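Local coordinates for cupin domain-containing protein (Rhodopseudomonas palustris, PDB 3LAG) that is of unknown function but belongs to the cupin family and binds a metal ion, nickel in this crystal, inside its beta-barrel, at residues H35-A45 against V88-A96; E48-R58 against Q76-I87. All blocks are in the same frame, centred on the assembly; numbering follows the deposited sequence. Where two conformers were deposited one is given.

Interaction 1. Residues H35-A45 against V88-A96. With NI (nickel (II) ion), chain F; CA (calcium ion), chain D.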
# COMPACT_ATOMS: atom_id res chain seq x y z
N HIS B 35 14.50 2.84 -11.83
CA HIS B 35 13.77 1.74 -11.22
C HIS B 35 14.16 0.44 -11.87
O HIS B 35 13.97 0.25 -13.07
CB HIS B 35 12.29 2.02 -11.35
CG HIS B 35 11.80 2.98 -10.33
ND1 HIS B 35 11.46 2.59 -9.05
CD2 HIS B 35 11.65 4.32 -10.36
CE1 HIS B 35 11.09 3.64 -8.35
NE2 HIS B 35 11.21 4.71 -9.11
N GLY B 36 14.72 -0.47 -11.07
CA GLY B 36 15.12 -1.76 -11.59
C GLY B 36 14.09 -2.85 -11.34
O GLY B 36 14.30 -3.98 -11.78
N MSE B 37 13.00 -2.50 -10.65
CA MSE B 37 11.94 -3.44 -10.31
C MSE B 37 10.59 -2.85 -10.66
O MSE B 37 10.36 -1.65 -10.45
CB MSE B 37 11.97 -3.78 -8.82
CG MSE B 37 13.15 -4.63 -8.39
SE MSE B 37 13.23 -4.87 -6.50
CE MSE B 37 14.19 -3.24 -6.06
N ASP B 38 9.70 -3.68 -11.20
CA ASP B 38 8.29 -3.29 -11.30
C ASP B 38 7.80 -2.93 -9.91
O ASP B 38 8.27 -3.48 -8.90
CB ASP B 38 7.45 -4.45 -11.82
CG ASP B 38 7.76 -4.82 -13.26
OD1 ASP B 38 8.45 -4.08 -13.99
OD2 ASP B 38 7.28 -5.88 -13.67
N TYR B 39 6.85 -2.01 -9.85
CA TYR B 39 6.39 -1.54 -8.56
C TYR B 39 4.96 -1.04 -8.58
O TYR B 39 4.33 -0.91 -9.64
CB TYR B 39 7.35 -0.50 -7.97
CG TYR B 39 7.48 0.80 -8.72
CD1 TYR B 39 6.80 1.94 -8.30
CD2 TYR B 39 8.30 0.91 -9.83
CE1 TYR B 39 6.93 3.14 -8.97
CE2 TYR B 39 8.44 2.11 -10.50
CZ TYR B 39 7.75 3.21 -10.07
OH TYR B 39 7.91 4.41 -10.73
N VAL B 40 4.46 -0.80 -7.37
CA VAL B 40 3.14 -0.25 -7.14
C VAL B 40 3.31 0.97 -6.23
O VAL B 40 4.08 0.93 -5.27
CB VAL B 40 2.23 -1.28 -6.43
CG1 VAL B 40 0.89 -0.67 -5.99
CG2 VAL B 40 2.01 -2.51 -7.31
N VAL B 41 2.60 2.04 -6.57
CA VAL B 41 2.54 3.22 -5.73
C VAL B 41 1.20 3.25 -5.01
O VAL B 41 0.15 3.09 -5.64
CB VAL B 41 2.67 4.50 -6.58
CG1 VAL B 41 2.56 5.76 -5.72
CG2 VAL B 41 3.99 4.48 -7.35
N VAL B 42 1.24 3.45 -3.70
CA VAL B 42 0.03 3.64 -2.90
C VAL B 42 0.10 5.01 -2.27
O VAL B 42 0.82 5.22 -1.29
CB VAL B 42 -0.12 2.58 -1.79
CG1 VAL B 42 -1.43 2.81 -1.05
CG2 VAL B 42 -0.08 1.18 -2.39
N PRO B 43 -0.64 5.98 -2.85
CA PRO B 43 -0.64 7.29 -2.22
C PRO B 43 -1.37 7.24 -0.89
O PRO B 43 -2.45 6.65 -0.76
CB PRO B 43 -1.43 8.15 -3.22
CG PRO B 43 -1.31 7.41 -4.53
CD PRO B 43 -1.37 5.97 -4.12
N MSE B 44 -0.76 7.87 0.11
CA MSE B 44 -1.36 7.92 1.44
C MSE B 44 -2.07 9.25 1.69
O MSE B 44 -2.74 9.43 2.71
CB MSE B 44 -0.30 7.70 2.51
CG MSE B 44 0.43 6.35 2.42
SE MSE B 44 -0.76 4.79 2.45
CE MSE B 44 -1.74 5.20 4.07
N ALA B 45 -1.93 10.18 0.76
CA ALA B 45 -2.57 11.48 0.88
C ALA B 45 -2.74 12.02 -0.52
O ALA B 45 -1.94 11.73 -1.40
CB ALA B 45 -1.69 12.39 1.69
N VAL B 88 3.10 11.99 0.64
CA VAL B 88 3.38 10.71 1.28
C VAL B 88 2.82 9.58 0.44
O VAL B 88 1.66 9.58 0.06
CB VAL B 88 2.76 10.62 2.68
CG1 VAL B 88 3.22 9.35 3.37
CG2 VAL B 88 3.12 11.86 3.51
N PHE B 89 3.67 8.60 0.15
CA PHE B 89 3.24 7.42 -0.58
C PHE B 89 4.12 6.25 -0.21
O PHE B 89 5.27 6.43 0.20
CB PHE B 89 3.25 7.65 -2.10
CG PHE B 89 4.59 8.03 -2.65
CD1 PHE B 89 5.45 7.07 -3.18
CD2 PHE B 89 4.98 9.35 -2.70
CE1 PHE B 89 6.68 7.43 -3.71
CE2 PHE B 89 6.21 9.72 -3.23
CZ PHE B 89 7.06 8.75 -3.73
N LEU B 90 3.57 5.05 -0.35
CA LEU B 90 4.34 3.83 -0.24
C LEU B 90 4.65 3.33 -1.64
O LEU B 90 3.84 3.45 -2.56
CB LEU B 90 3.60 2.76 0.57
CG LEU B 90 3.79 2.82 2.09
CD1 LEU B 90 3.41 4.16 2.69
CD2 LEU B 90 3.02 1.69 2.77
N GLU B 91 5.86 2.82 -1.80
CA GLU B 91 6.27 2.19 -3.03
C GLU B 91 6.60 0.74 -2.74
O GLU B 91 7.41 0.43 -1.87
CB GLU B 91 7.48 2.90 -3.57
CG GLU B 91 7.51 2.94 -5.06
CD GLU B 91 8.38 4.05 -5.57
OE1 GLU B 91 7.83 5.05 -6.08
OE2 GLU B 91 9.60 3.91 -5.42
N ILE B 92 5.96 -0.14 -3.50
CA ILE B 92 6.07 -1.57 -3.29
C ILE B 92 6.77 -2.17 -4.51
O ILE B 92 6.21 -2.19 -5.61
CB ILE B 92 4.68 -2.21 -3.08
CG1 ILE B 92 3.96 -1.57 -1.89
CG2 ILE B 92 4.80 -3.71 -2.87
CD1 ILE B 92 3.04 -0.41 -2.24
N GLU B 93 8.01 -2.61 -4.32
CA GLU B 93 8.84 -3.12 -5.40
C GLU B 93 8.90 -4.63 -5.34
O GLU B 93 9.08 -5.21 -4.27
CB GLU B 93 10.25 -2.55 -5.28
CG GLU B 93 10.33 -1.05 -5.45
CD GLU B 93 11.74 -0.55 -5.23
OE1 GLU B 93 12.14 -0.42 -4.05
OE2 GLU B 93 12.45 -0.31 -6.22
N LEU B 94 8.74 -5.28 -6.50
CA LEU B 94 8.74 -6.75 -6.57
C LEU B 94 10.12 -7.28 -6.97
O LEU B 94 10.74 -6.77 -7.92
CB LEU B 94 7.68 -7.27 -7.55
CG LEU B 94 6.23 -6.97 -7.18
CD1 LEU B 94 6.01 -7.18 -5.68
CD2 LEU B 94 5.82 -5.56 -7.60
N LYS B 95 10.59 -8.30 -6.26
CA LYS B 95 11.89 -8.90 -6.53
C LYS B 95 11.74 -10.11 -7.42
O LYS B 95 10.67 -10.69 -7.50
CB LYS B 95 12.58 -9.30 -5.24
CG LYS B 95 12.70 -8.12 -4.31
CD LYS B 95 13.57 -8.44 -3.15
CE LYS B 95 13.67 -7.22 -2.27
NZ LYS B 95 14.53 -7.54 -1.12
N ALA B 96 12.81 -10.49 -8.11
CA ALA B 96 12.81 -11.75 -8.85
C ALA B 96 13.17 -12.87 -7.87
O ALA B 96 13.95 -12.66 -6.95
CB ALA B 96 13.81 -11.68 -9.99
NI NI F . 10.88 6.65 -8.32
CA CA D . 7.15 -8.04 -14.72
O HOH W 1 11.93 -0.11 -8.85
O HOH W 2 0.77 12.89 -1.09
O HOH W 3 11.17 5.76 -6.17
O HOH W 4 7.72 -7.03 -16.85
O HOH W 5 5.27 -6.27 -15.23
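Val40 pairs with Ile92 and Val42 with Leu90 as the hydrogen-bonded pairs of an antiparallel sheet, a wall of the cupin barrel with the nickel site on one face. Leu94 N to Asp38 O, 3.0 Å, and Met44 N to Val88 O close the two ends of the bonded run.

Polar groups gather on the face of Tyr39 and Glu91. His35 NE2 coordinates nickel at 2.1 Å. Glu91 OE2 lies at the edge of that imidazole, 3.3 Å from His35 CE1, and accepts from a nickel-bound water at 2.5 Å. Together with the metal bond, a second water holds the ring's rotation: it accepts from His35 ND1 at 2.7 Å and donates to Glu93 OE2 and Met37 O. Tyr39, its CG wedged between backbone N and carbonyl carbon (chi1 65°), lays CE2 over one imidazole face, and its CD1 meets Glu91 CG at 3.5 Å. With an alanine in place of Glu91, the nickel-bound water would probably lose this carboxylate acceptor and the tyrosine ring part of its packing.

Apolar contacts fill the other face, where Met44 CG meets Leu90 CD1 at 3.7 Å. Val40 and Leu90 also pack on Val17 and Val42 of the second subunit. Asp38 OD2 shares calcium with that subunit's Asp15 and Glu16, while its OD1 accepts from Ala73 N. Within the sheet, strand 87-94 is flanked by 17-24, and strand 39-43 by 69-71.

Interaction 2. Residues E48-R58 against Q76-I87. With NI (nickel (II) ion), chain F.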
# COMPACT_ATOMS: atom_id res chain seq x y z
N GLU B 48 0.05 16.57 -5.30
CA GLU B 48 0.50 16.91 -6.64
C GLU B 48 2.01 16.80 -6.63
O GLU B 48 2.72 17.63 -6.04
CB GLU B 48 0.04 18.31 -7.04
CG GLU B 48 -1.46 18.48 -6.95
CD GLU B 48 -1.91 19.85 -7.38
OE1 GLU B 48 -1.96 20.75 -6.51
OE2 GLU B 48 -2.20 20.02 -8.57
N MSE B 49 2.49 15.73 -7.24
CA MSE B 49 3.90 15.31 -7.20
C MSE B 49 4.61 15.65 -8.51
O MSE B 49 4.25 15.14 -9.57
CB MSE B 49 3.95 13.80 -6.95
CG MSE B 49 5.34 13.22 -6.69
SE MSE B 49 5.28 11.30 -6.37
CE MSE B 49 4.90 10.79 -8.22
N THR B 50 5.64 16.49 -8.42
CA THR B 50 6.40 16.87 -9.61
C THR B 50 7.30 15.71 -10.04
O THR B 50 8.05 15.15 -9.24
CB THR B 50 7.21 18.13 -9.34
OG1 THR B 50 6.31 19.21 -9.05
CG2 THR B 50 8.06 18.49 -10.55
N ILE B 51 7.20 15.35 -11.32
CA ILE B 51 8.05 14.32 -11.90
C ILE B 51 8.91 14.98 -12.96
O ILE B 51 8.38 15.62 -13.88
CB ILE B 51 7.23 13.20 -12.57
CG1 ILE B 51 6.26 12.59 -11.55
CG2 ILE B 51 8.16 12.15 -13.17
CD1 ILE B 51 5.40 11.46 -12.09
N VAL B 52 10.23 14.86 -12.82
CA VAL B 52 11.15 15.42 -13.80
C VAL B 52 11.70 14.29 -14.66
O VAL B 52 12.33 13.35 -14.16
CB VAL B 52 12.33 16.16 -13.15
CG1 VAL B 52 13.15 16.90 -14.22
CG2 VAL B 52 11.83 17.12 -12.07
N ALA B 53 11.39 14.36 -15.95
CA ALA B 53 11.80 13.35 -16.90
C ALA B 53 13.28 13.54 -17.22
O ALA B 53 13.84 14.60 -16.93
CB ALA B 53 10.96 13.45 -18.17
N PRO B 54 13.92 12.53 -17.83
CA PRO B 54 15.34 12.69 -18.17
C PRO B 54 15.62 13.92 -19.04
O PRO B 54 16.73 14.45 -18.95
CB PRO B 54 15.67 11.40 -18.92
CG PRO B 54 14.70 10.40 -18.39
CD PRO B 54 13.43 11.17 -18.12
N ASP B 55 14.66 14.38 -19.83
CA ASP B 55 14.88 15.54 -20.70
C ASP B 55 14.70 16.87 -19.97
O ASP B 55 14.79 17.94 -20.58
CB ASP B 55 14.03 15.49 -21.98
CG ASP B 55 12.57 15.81 -21.72
OD1 ASP B 55 12.15 15.88 -20.55
OD2 ASP B 55 11.82 15.99 -22.70
N GLY B 56 14.43 16.80 -18.67
CA GLY B 56 14.31 18.00 -17.87
C GLY B 56 12.91 18.58 -17.82
O GLY B 56 12.65 19.48 -17.03
N THR B 57 12.01 18.08 -18.67
CA THR B 57 10.62 18.54 -18.62
C THR B 57 9.91 17.97 -17.40
O THR B 57 10.28 16.92 -16.88
CB THR B 57 9.82 18.26 -19.93
OG1 THR B 57 9.69 16.85 -20.15
CG2 THR B 57 10.50 18.91 -21.13
N ARG B 58 8.88 18.68 -16.95
CA ARG B 58 8.20 18.37 -15.70
C ARG B 58 6.71 18.20 -15.89
O ARG B 58 6.10 18.86 -16.74
CB ARG B 58 8.42 19.49 -14.69
CG ARG B 58 9.84 19.65 -14.22
CD ARG B 58 9.95 20.77 -13.20
NE ARG B 58 11.28 20.83 -12.61
CZ ARG B 58 11.54 21.34 -11.41
NH1 ARG B 58 10.56 21.85 -10.67
NH2 ARG B 58 12.79 21.34 -10.95
N GLN B 76 12.71 6.20 -15.16
CA GLN B 76 13.84 7.03 -14.75
C GLN B 76 13.29 8.42 -14.48
O GLN B 76 12.70 9.04 -15.36
CB GLN B 76 14.88 7.15 -15.88
CG GLN B 76 15.45 5.85 -16.39
CD GLN B 76 16.57 6.08 -17.39
OE1 GLN B 76 17.67 5.55 -17.24
NE2 GLN B 76 16.30 6.87 -18.43
N HIS B 77 13.47 8.92 -13.26
CA HIS B 77 12.88 10.21 -12.93
C HIS B 77 13.48 10.81 -11.66
O HIS B 77 14.09 10.10 -10.86
CB HIS B 77 11.33 10.10 -12.82
CG HIS B 77 10.83 9.17 -11.76
ND1 HIS B 77 9.51 8.76 -11.69
CD2 HIS B 77 11.46 8.56 -10.72
CE1 HIS B 77 9.35 7.95 -10.66
NE2 HIS B 77 10.52 7.82 -10.05
N ASP B 78 13.27 12.11 -11.50
CA ASP B 78 13.41 12.76 -10.20
C ASP B 78 12.00 13.10 -9.76
O ASP B 78 11.20 13.53 -10.58
CB ASP B 78 14.23 14.04 -10.33
CG ASP B 78 14.49 14.74 -9.00
OD1 ASP B 78 14.34 14.11 -7.93
OD2 ASP B 78 14.88 15.92 -9.06
N VAL B 79 11.68 12.90 -8.50
CA VAL B 79 10.36 13.26 -8.00
C VAL B 79 10.53 14.34 -6.95
O VAL B 79 11.38 14.25 -6.07
CB VAL B 79 9.64 12.02 -7.46
CG1 VAL B 79 8.47 12.42 -6.59
CG2 VAL B 79 9.21 11.14 -8.64
N ARG B 80 9.73 15.39 -7.08
CA ARG B 80 9.88 16.57 -6.24
C ARG B 80 8.55 17.04 -5.68
O ARG B 80 7.49 16.74 -6.23
CB ARG B 80 10.48 17.71 -7.04
CG ARG B 80 11.71 17.29 -7.82
CD ARG B 80 12.30 18.44 -8.60
NE ARG B 80 12.88 19.47 -7.75
CZ ARG B 80 14.16 19.52 -7.39
NH1 ARG B 80 14.60 20.51 -6.63
NH2 ARG B 80 15.01 18.59 -7.80
N ASN B 81 8.63 17.80 -4.60
CA ASN B 81 7.45 18.43 -4.05
C ASN B 81 7.53 19.95 -4.17
O ASN B 81 8.26 20.60 -3.41
CB ASN B 81 7.26 18.02 -2.60
CG ASN B 81 5.94 18.49 -2.04
OD1 ASN B 81 5.15 19.15 -2.73
ND2 ASN B 81 5.68 18.14 -0.78
N GLU B 82 6.81 20.50 -5.15
CA GLU B 82 6.75 21.94 -5.33
C GLU B 82 5.44 22.51 -4.78
O GLU B 82 5.11 23.68 -5.01
CB GLU B 82 6.91 22.31 -6.81
CG GLU B 82 8.12 21.68 -7.50
CD GLU B 82 9.45 22.15 -6.94
OE1 GLU B 82 9.47 23.15 -6.19
OE2 GLU B 82 10.49 21.52 -7.25
N SER B 83 4.70 21.67 -4.06
CA SER B 83 3.44 22.08 -3.45
C SER B 83 3.69 22.54 -2.02
O SER B 83 4.82 22.52 -1.52
CB SER B 83 2.44 20.92 -3.46
OG SER B 83 2.62 20.02 -2.37
N THR B 84 2.62 22.95 -1.34
CA THR B 84 2.73 23.42 0.03
C THR B 84 2.48 22.33 1.07
O THR B 84 2.64 22.56 2.26
CB THR B 84 1.75 24.58 0.31
OG1 THR B 84 0.41 24.07 0.35
CG2 THR B 84 1.86 25.64 -0.77
N ALA B 85 2.09 21.14 0.60
CA ALA B 85 1.70 20.03 1.47
C ALA B 85 2.69 18.88 1.38
O ALA B 85 3.20 18.57 0.30
CB ALA B 85 0.31 19.54 1.10
N GLU B 86 2.97 18.25 2.51
CA GLU B 86 3.79 17.05 2.52
C GLU B 86 3.18 16.01 1.59
O GLU B 86 1.96 15.80 1.59
CB GLU B 86 3.90 16.48 3.93
CG GLU B 86 4.89 15.32 4.05
CD GLU B 86 4.88 14.65 5.42
OE1 GLU B 86 3.91 14.86 6.18
OE2 GLU B 86 5.83 13.89 5.74
N ILE B 87 4.02 15.37 0.78
CA ILE B 87 3.60 14.27 -0.07
C ILE B 87 4.01 12.96 0.59
O ILE B 87 5.13 12.85 1.08
CB ILE B 87 4.25 14.41 -1.47
CG1 ILE B 87 3.58 15.54 -2.25
CG2 ILE B 87 4.19 13.08 -2.23
CD1 ILE B 87 4.27 15.87 -3.56
NI NI F . 10.88 6.65 -8.32
O HOH W 6 4.72 19.40 -6.72
O HOH W 7 0.77 17.93 -2.61
O HOH W 3 11.17 5.76 -6.17
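Glu48 O lies 3.4 Å from Ile87 CD1, where the strand carrying Glu48 passes the far end of the 76-87 segment. One water bridges Glu48 N and Ser83 OG, and another joins Glu48 O to Thr50 OG1 and Glu82 N. The turn they meet is shaped from within: Asn81 OD1 accepts from both Ser83 N and Ser83 OG, an Asx turn, and Ser83 OG accepts from Ala85 N, an ST turn.

Met49, a selenomethionine, extends its chain and bends only at chi3 (72°), laying CG and SE against Val79 CG1. The CG to CG1 distance of 3.2 Å is tighter than usual for carbons. Thr50 and Arg80 form a hydrogen-bonded antiparallel pair, with Arg80 N to Thr50 O at 2.7 Å, while Thr50 OG1 rests beside Glu82 CG. Ile51 turns to the face of Val79 and sets CG2 3.8 Å from His77 CB, close to a ring whose NE2 binds nickel and whose face carries Val79 CG2 over its centre.

Val52 N reaches Asp78 O in an almost straight bond (178°), and Val52 CG2 packs on Arg80 CD. A type I turn, Ala53 to Gly56, then reverses the chain; Pro54 CD touches Gln76 O at 3.6 Å. Past it, Arg58 comes back over Arg80, its guanidinium covering CD with NH2 3.7 Å from Arg80 NE.

These like charges are probably offset by acids: Arg80 holds Asp78 OD2 through NH2 (3.0 Å) and Glu82 OE2 through NE, both in its guanidinium plane, and Arg58 NH1 adds a weak bond to Glu82 OE2. The strand pair thus divides a charged outer face from one that holds apolar groups and the metal-binding histidine.

Nickel joins the two contacts: interaction 1 supplies one histidine and interaction 2 another, His35 NE2 and His77 NE2 lying 3.3 Å apart, and His33 on strand 28-34 completes the histidine set. One nickel-bound water belongs to both. Beside the metal, Tyr39 OH lies 3.8 Å from His77 CE1. Farther from it, Phe89 CE2 meets Met49 SE at 3.6 Å, so side chains from the two strand pairs interlock in the barrel interior. The centres of the contacts lie about 16 Å apart, on opposite sides of the chain's centre. Both segments of interaction 2 fall in sequence between the two strands of interaction 1, an arrangement consistent with the cupin fold.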